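Local coordinates for Baccell_00875 (Bacteroides cellulosilyticus DSM 14838, PDB 5NO8), which is a polysaccharide lyase that probably removes L-rhamnose caps, linked to glucuronic acid, from complex arabinogalactan proteins, at residues Gly195-Arg207 and Met660-Phe672. Residues are numbered along the deposited sequence; the frame is centred on the assembly and turned at random.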
loop_
_atom_site.group_PDB
_atom_site.type_symbol
_atom_site.label_atom_id
_atom_site.label_comp_id
_atom_site.label_asym_id
_atom_site.label_seq_id
_atom_site.Cartn_x
_atom_site.Cartn_y
_atom_site.Cartn_z
ATOM N N GLY A 195 -5.686 -26.584 5.023
ATOM C CA GLY A 195 -4.603 -26.271 4.087
ATOM C C GLY A 195 -4.052 -24.875 4.343
ATOM O O GLY A 195 -4.145 -24.362 5.465
ATOM N N ALA A 196 -3.461 -24.279 3.322
ATOM C CA ALA A 196 -2.715 -23.032 3.479
ATOM C C ALA A 196 -2.670 -22.210 2.210
ATOM O O ALA A 196 -2.776 -22.746 1.101
ATOM C CB ALA A 196 -1.305 -23.331 3.952
ATOM N N ILE A 197 -2.500 -20.906 2.391
ATOM C CA ILE A 197 -2.199 -19.998 1.291
ATOM C C ILE A 197 -0.857 -19.353 1.630
ATOM O O ILE A 197 -0.690 -18.747 2.699
ATOM C CB ILE A 197 -3.299 -18.941 1.072
ATOM C CG1 ILE A 197 -4.599 -19.585 0.597
ATOM C CG2 ILE A 197 -2.860 -17.851 0.083
ATOM C CD1 ILE A 197 -4.495 -20.324 -0.721
ATOM N N ARG A 198 0.104 -19.517 0.729
ATOM C CA ARG A 198 1.475 -19.060 0.953
ATOM C C ARG A 198 1.809 -17.711 0.332
ATOM O O ARG A 198 2.789 -17.085 0.703
ATOM C CB ARG A 198 2.483 -20.100 0.478
ATOM C CG ARG A 198 2.540 -20.215 -1.027
ATOM C CD ARG A 198 3.844 -20.707 -1.623
ATOM N NE ARG A 198 3.591 -20.977 -3.057
ATOM C CZ ARG A 198 3.835 -20.147 -4.082
ATOM N NH1 ARG A 198 4.409 -18.953 -3.908
ATOM N NH2 ARG A 198 3.515 -20.526 -5.337
ATOM N N ASN A 199 1.048 -17.296 -0.678
ATOM C CA ASN A 199 1.303 -16.034 -1.350
ATOM C C ASN A 199 0.135 -15.716 -2.265
ATOM O O ASN A 199 -0.879 -16.401 -2.243
ATOM C CB ASN A 199 2.610 -16.107 -2.173
ATOM C CG ASN A 199 3.397 -14.817 -2.089
ATOM O OD1 ASN A 199 2.816 -13.755 -2.181
ATOM N ND2 ASN A 199 4.728 -14.918 -1.878
ATOM N N TYR A 200 0.245 -14.642 -3.018
ATOM C CA TYR A 200 -0.716 -14.378 -4.072
ATOM C C TYR A 200 -0.038 -13.782 -5.294
ATOM O O TYR A 200 1.062 -13.262 -5.222
ATOM C CB TYR A 200 -1.857 -13.488 -3.587
ATOM C CG TYR A 200 -1.465 -12.046 -3.307
ATOM C CD1 TYR A 200 -0.913 -11.697 -2.088
ATOM C CD2 TYR A 200 -1.650 -11.043 -4.262
ATOM C CE1 TYR A 200 -0.581 -10.395 -1.802
ATOM C CE2 TYR A 200 -1.313 -9.714 -3.990
ATOM C CZ TYR A 200 -0.752 -9.408 -2.761
ATOM O OH TYR A 200 -0.396 -8.118 -2.422
ATOM N N GLU A 201 -0.735 -13.875 -6.416
ATOM C CA GLU A 201 -0.283 -13.320 -7.665
ATOM C C GLU A 201 -1.311 -12.363 -8.189
ATOM O O GLU A 201 -2.479 -12.419 -7.814
ATOM C CB GLU A 201 -0.096 -14.417 -8.696
ATOM C CG GLU A 201 1.085 -15.306 -8.409
ATOM C CD GLU A 201 1.135 -16.493 -9.348
ATOM O OE1 GLU A 201 1.604 -16.303 -10.487
ATOM O OE2 GLU A 201 0.669 -17.596 -8.955
ATOM N N ILE A 202 -0.858 -11.506 -9.087
ATOM C CA ILE A 202 -1.719 -10.543 -9.748
ATOM C C ILE A 202 -1.626 -10.827 -11.239
ATOM O O ILE A 202 -0.524 -10.975 -11.796
ATOM C CB ILE A 202 -1.293 -9.076 -9.454
ATOM C CG1 ILE A 202 -1.483 -8.716 -7.989
ATOM C CG2 ILE A 202 -2.060 -8.070 -10.325
ATOM C CD1 ILE A 202 -2.901 -8.689 -7.501
ATOM N N TRP A 203 -2.788 -10.863 -11.885
ATOM C CA TRP A 203 -2.878 -11.034 -13.329
ATOM C C TRP A 203 -3.605 -9.846 -13.960
ATOM O O TRP A 203 -4.387 -9.179 -13.289
ATOM C CB TRP A 203 -3.608 -12.349 -13.686
ATOM C CG TRP A 203 -2.907 -13.549 -13.221
ATOM C CD1 TRP A 203 -3.125 -14.227 -12.066
ATOM C CD2 TRP A 203 -1.842 -14.202 -13.874
ATOM N NE1 TRP A 203 -2.266 -15.292 -11.974
ATOM C CE2 TRP A 203 -1.453 -15.290 -13.063
ATOM C CE3 TRP A 203 -1.178 -13.987 -15.084
ATOM C CZ2 TRP A 203 -0.428 -16.169 -13.427
ATOM C CZ3 TRP A 203 -0.150 -14.817 -15.425
ATOM C CH2 TRP A 203 0.213 -15.913 -14.606
ATOM N N GLU A 204 -3.312 -9.606 -15.242
ATOM C CA GLU A 204 -3.987 -8.586 -16.083
ATOM C C GLU A 204 -3.730 -7.128 -15.657
ATOM O O GLU A 204 -4.652 -6.315 -15.444
ATOM C CB GLU A 204 -5.477 -8.872 -16.200
ATOM C CG GLU A 204 -5.809 -10.248 -16.749
ATOM C CD GLU A 204 -5.337 -10.431 -18.186
ATOM O OE1 GLU A 204 -5.261 -9.425 -18.917
ATOM O OE2 GLU A 204 -5.016 -11.563 -18.590
ATOM N N ARG A 205 -2.458 -6.803 -15.548
ATOM C CA ARG A 205 -2.045 -5.409 -15.454
ATOM C C ARG A 205 -1.385 -4.974 -16.764
ATOM O O ARG A 205 -0.806 -5.793 -17.491
ATOM C CB ARG A 205 -1.090 -5.213 -14.289
ATOM C CG ARG A 205 -1.673 -5.627 -12.943
ATOM C CD ARG A 205 -2.964 -4.895 -12.576
ATOM N NE ARG A 205 -2.883 -3.419 -12.568
ATOM C CZ ARG A 205 -2.490 -2.652 -11.541
ATOM N NH1 ARG A 205 -2.090 -3.188 -10.385
ATOM N NH2 ARG A 205 -2.459 -1.315 -11.677
ATOM N N GLY A 206 -1.439 -3.676 -17.032
ATOM C CA GLY A 206 -0.825 -3.119 -18.250
ATOM C C GLY A 206 -1.387 -1.771 -18.613
ATOM O O GLY A 206 -2.516 -1.435 -18.242
ATOM N N ARG A 207 -0.608 -1.016 -19.379
ATOM C CA ARG A 207 -1.039 0.283 -19.882
ATOM C C ARG A 207 -2.373 0.171 -20.632
ATOM O O ARG A 207 -3.256 1.017 -20.464
ATOM C CB ARG A 207 0.060 0.878 -20.767
ATOM N N MET A 660 7.763 -4.161 -4.723
ATOM C CA MET A 660 6.772 -4.904 -5.506
ATOM C C MET A 660 6.455 -6.181 -4.722
ATOM O O MET A 660 7.278 -7.079 -4.636
ATOM C CB MET A 660 7.301 -5.219 -6.918
ATOM C CG MET A 660 7.782 -4.012 -7.715
ATOM S SD MET A 660 6.527 -2.745 -7.834
ATOM C CE MET A 660 5.108 -3.629 -8.472
ATOM N N TYR A 661 5.250 -6.252 -4.168
ATOM C CA TYR A 661 4.925 -7.188 -3.096
ATOM C C TYR A 661 4.488 -8.624 -3.497
ATOM O O TYR A 661 4.930 -9.587 -2.858
ATOM C CB TYR A 661 3.902 -6.555 -2.140
ATOM C CG TYR A 661 3.641 -7.382 -0.921
ATOM C CD1 TYR A 661 4.473 -7.300 0.199
ATOM C CD2 TYR A 661 2.588 -8.290 -0.881
ATOM C CE1 TYR A 661 4.253 -8.108 1.302
ATOM C CE2 TYR A 661 2.358 -9.088 0.227
ATOM C CZ TYR A 661 3.195 -8.986 1.311
ATOM O OH TYR A 661 2.977 -9.779 2.389
ATOM N N PRO A 662 3.592 -8.760 -4.486
ATOM C CA PRO A 662 3.100 -10.116 -4.778
ATOM C C PRO A 662 4.184 -11.077 -5.228
ATOM O O PRO A 662 5.257 -10.654 -5.637
ATOM C CB PRO A 662 2.088 -9.902 -5.908
ATOM C CG PRO A 662 1.723 -8.465 -5.827
ATOM C CD PRO A 662 2.971 -7.763 -5.370
ATOM N N TYR A 663 3.867 -12.359 -5.207
ATOM C CA TYR A 663 4.785 -13.389 -5.638
ATOM C C TYR A 663 5.212 -13.153 -7.077
ATOM O O TYR A 663 6.399 -13.182 -7.402
ATOM C CB TYR A 663 4.100 -14.750 -5.471
ATOM C CG TYR A 663 4.842 -15.943 -6.052
ATOM C CD1 TYR A 663 6.129 -16.244 -5.668
ATOM C CD2 TYR A 663 4.194 -16.806 -6.907
ATOM C CE1 TYR A 663 6.801 -17.347 -6.178
ATOM C CE2 TYR A 663 4.831 -17.902 -7.458
ATOM C CZ TYR A 663 6.133 -18.185 -7.092
ATOM O OH TYR A 663 6.745 -19.286 -7.663
ATOM N N LYS A 664 4.215 -12.972 -7.935
ATOM C CA LYS A 664 4.409 -12.661 -9.343
ATOM C C LYS A 664 3.314 -11.739 -9.818
ATOM O O LYS A 664 2.234 -11.643 -9.218
ATOM C CB LYS A 664 4.381 -13.928 -10.204
ATOM C CG LYS A 664 5.543 -14.877 -9.949
ATOM C CD LYS A 664 5.443 -16.174 -10.719
ATOM C CE LYS A 664 6.708 -16.997 -10.521
ATOM N NZ LYS A 664 6.683 -18.304 -11.223
ATOM N N ILE A 665 3.629 -11.037 -10.891
ATOM C CA ILE A 665 2.685 -10.174 -11.579
ATOM C C ILE A 665 2.738 -10.550 -13.048
ATOM O O ILE A 665 3.780 -10.399 -13.724
ATOM C CB ILE A 665 3.056 -8.695 -11.373
ATOM C CG1 ILE A 665 2.995 -8.332 -9.875
ATOM C CG2 ILE A 665 2.123 -7.801 -12.196
ATOM C CD1 ILE A 665 3.939 -7.221 -9.489
ATOM N N ASP A 666 1.616 -11.082 -13.556
ATOM C CA ASP A 666 1.533 -11.588 -14.940
ATOM C C ASP A 666 2.663 -12.547 -15.287
ATOM O O ASP A 666 3.203 -12.526 -16.403
ATOM C CB ASP A 666 1.464 -10.427 -15.949
ATOM C CG ASP A 666 0.078 -9.829 -16.048
ATOM O OD1 ASP A 666 -0.908 -10.585 -16.234
ATOM O OD2 ASP A 666 -0.034 -8.605 -15.865
ATOM N N GLY A 667 3.023 -13.391 -14.320
ATOM C CA GLY A 667 4.060 -14.395 -14.503
ATOM C C GLY A 667 5.494 -13.961 -14.277
ATOM O O GLY A 667 6.413 -14.801 -14.334
ATOM N N VAL A 668 5.693 -12.665 -14.031
ATOM C CA VAL A 668 7.008 -12.089 -13.813
ATOM C C VAL A 668 7.256 -12.082 -12.310
ATOM O O VAL A 668 6.447 -11.585 -11.546
ATOM C CB VAL A 668 7.076 -10.665 -14.383
ATOM C CG1 VAL A 668 8.393 -9.952 -14.014
ATOM C CG2 VAL A 668 6.876 -10.698 -15.897
ATOM N N LYS A 669 8.407 -12.584 -11.908
ATOM C CA LYS A 669 8.763 -12.640 -10.489
ATOM C C LYS A 669 8.805 -11.255 -9.870
ATOM O O LYS A 669 9.430 -10.344 -10.443
ATOM C CB LYS A 669 10.134 -13.301 -10.316
ATOM C CG LYS A 669 10.490 -13.571 -8.844
ATOM C CD LYS A 669 9.583 -14.612 -8.228
ATOM C CE LYS A 669 9.785 -14.808 -6.734
ATOM N NZ LYS A 669 8.871 -13.915 -5.954
ATOM N N ALA A 670 8.105 -11.069 -8.752
ATOM C CA ALA A 670 8.153 -9.804 -8.023
ATOM C C ALA A 670 8.874 -10.034 -6.682
ATOM O O ALA A 670 9.940 -10.676 -6.691
ATOM C CB ALA A 670 6.765 -9.183 -7.912
ATOM N N GLU A 671 8.345 -9.532 -5.576
ATOM C CA GLU A 671 9.038 -9.592 -4.265
ATOM C C GLU A 671 10.426 -8.946 -4.346
ATOM O O GLU A 671 11.434 -9.541 -3.951
ATOM C CB GLU A 671 9.084 -11.013 -3.710
ATOM C CG GLU A 671 7.701 -11.622 -3.644
ATOM C CD GLU A 671 7.618 -12.876 -2.819
ATOM O OE1 GLU A 671 7.890 -13.961 -3.376
ATOM O OE2 GLU A 671 7.344 -12.766 -1.613
ATOM N N PHE A 672 10.481 -7.720 -4.836
ATOM C CA PHE A 672 11.754 -7.007 -4.900
ATOM C C PHE A 672 11.548 -5.508 -4.687
ATOM O O PHE A 672 10.467 -4.965 -4.919
ATOM C CB PHE A 672 12.477 -7.271 -6.241
ATOM C CG PHE A 672 11.759 -6.718 -7.434
ATOM C CD1 PHE A 672 11.869 -5.392 -7.777
ATOM C CD2 PHE A 672 10.992 -7.537 -8.234
ATOM C CE1 PHE A 672 11.186 -4.863 -8.855
ATOM C CE2 PHE A 672 10.324 -7.024 -9.326
ATOM C CZ PHE A 672 10.412 -5.687 -9.646
HETATM O O HOH W 1 4.115 -11.668 -1.218
HETATM O O HOH W 2 1.467 -13.870 -11.945
#
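The carboxylate of Asp666 takes two backbone N-H groups, one on each oxygen. Glu204 N bonds Asp666 OD1 at 2.8 Å, on the syn side but 21° out of the carboxylate plane. Arg205 N reaches the syn lone pair of Asp666 OD2 at 3.0 Å. The backbone of Asp666 is held too: its N donates to Ile202 O at 2.8 Å, almost straight. Ile202 N donates to Lys664 O. Ile202 and Ile665 pair as parallel strands, and Tyr663 N adds a bond to Tyr200 O. Ile665 to Val668 form a type I' turn, so a beta hairpin docks on strand 199-203, whose other edge pairs with strand 217-221.

At the other end, the Tyr663 ring takes Arg198 over one face in a cation-pi contact. NH1 sits above the ring centre, Arg198 CZ is 4.3 Å from the centroid of the Tyr663 ring, and the guanidinium stands nearly upright, its plane turned 81°. CG of Tyr663 is anti to its backbone N (chi1 172°), which carries the ring out to Arg198. The Tyr663 hydroxyl bonds Asp141, and Arg198 NE bonds Leu222 O.

On the opposite side, Pro662 CA lies over one face of the Tyr200 ring. Pro662 CG is offset past its rim, 3.8 Å from Tyr200 CE2. The Tyr200 hydroxyl meets the edge of Tyr661 and bonds Asp608. Two main-chain N-H groups on the Asp666 oxygens are consistent with a fixed carboxylate rotation, and help dock this hairpin, inserted between helix 632-644 and helix 682-692, on the end of strand 199-203.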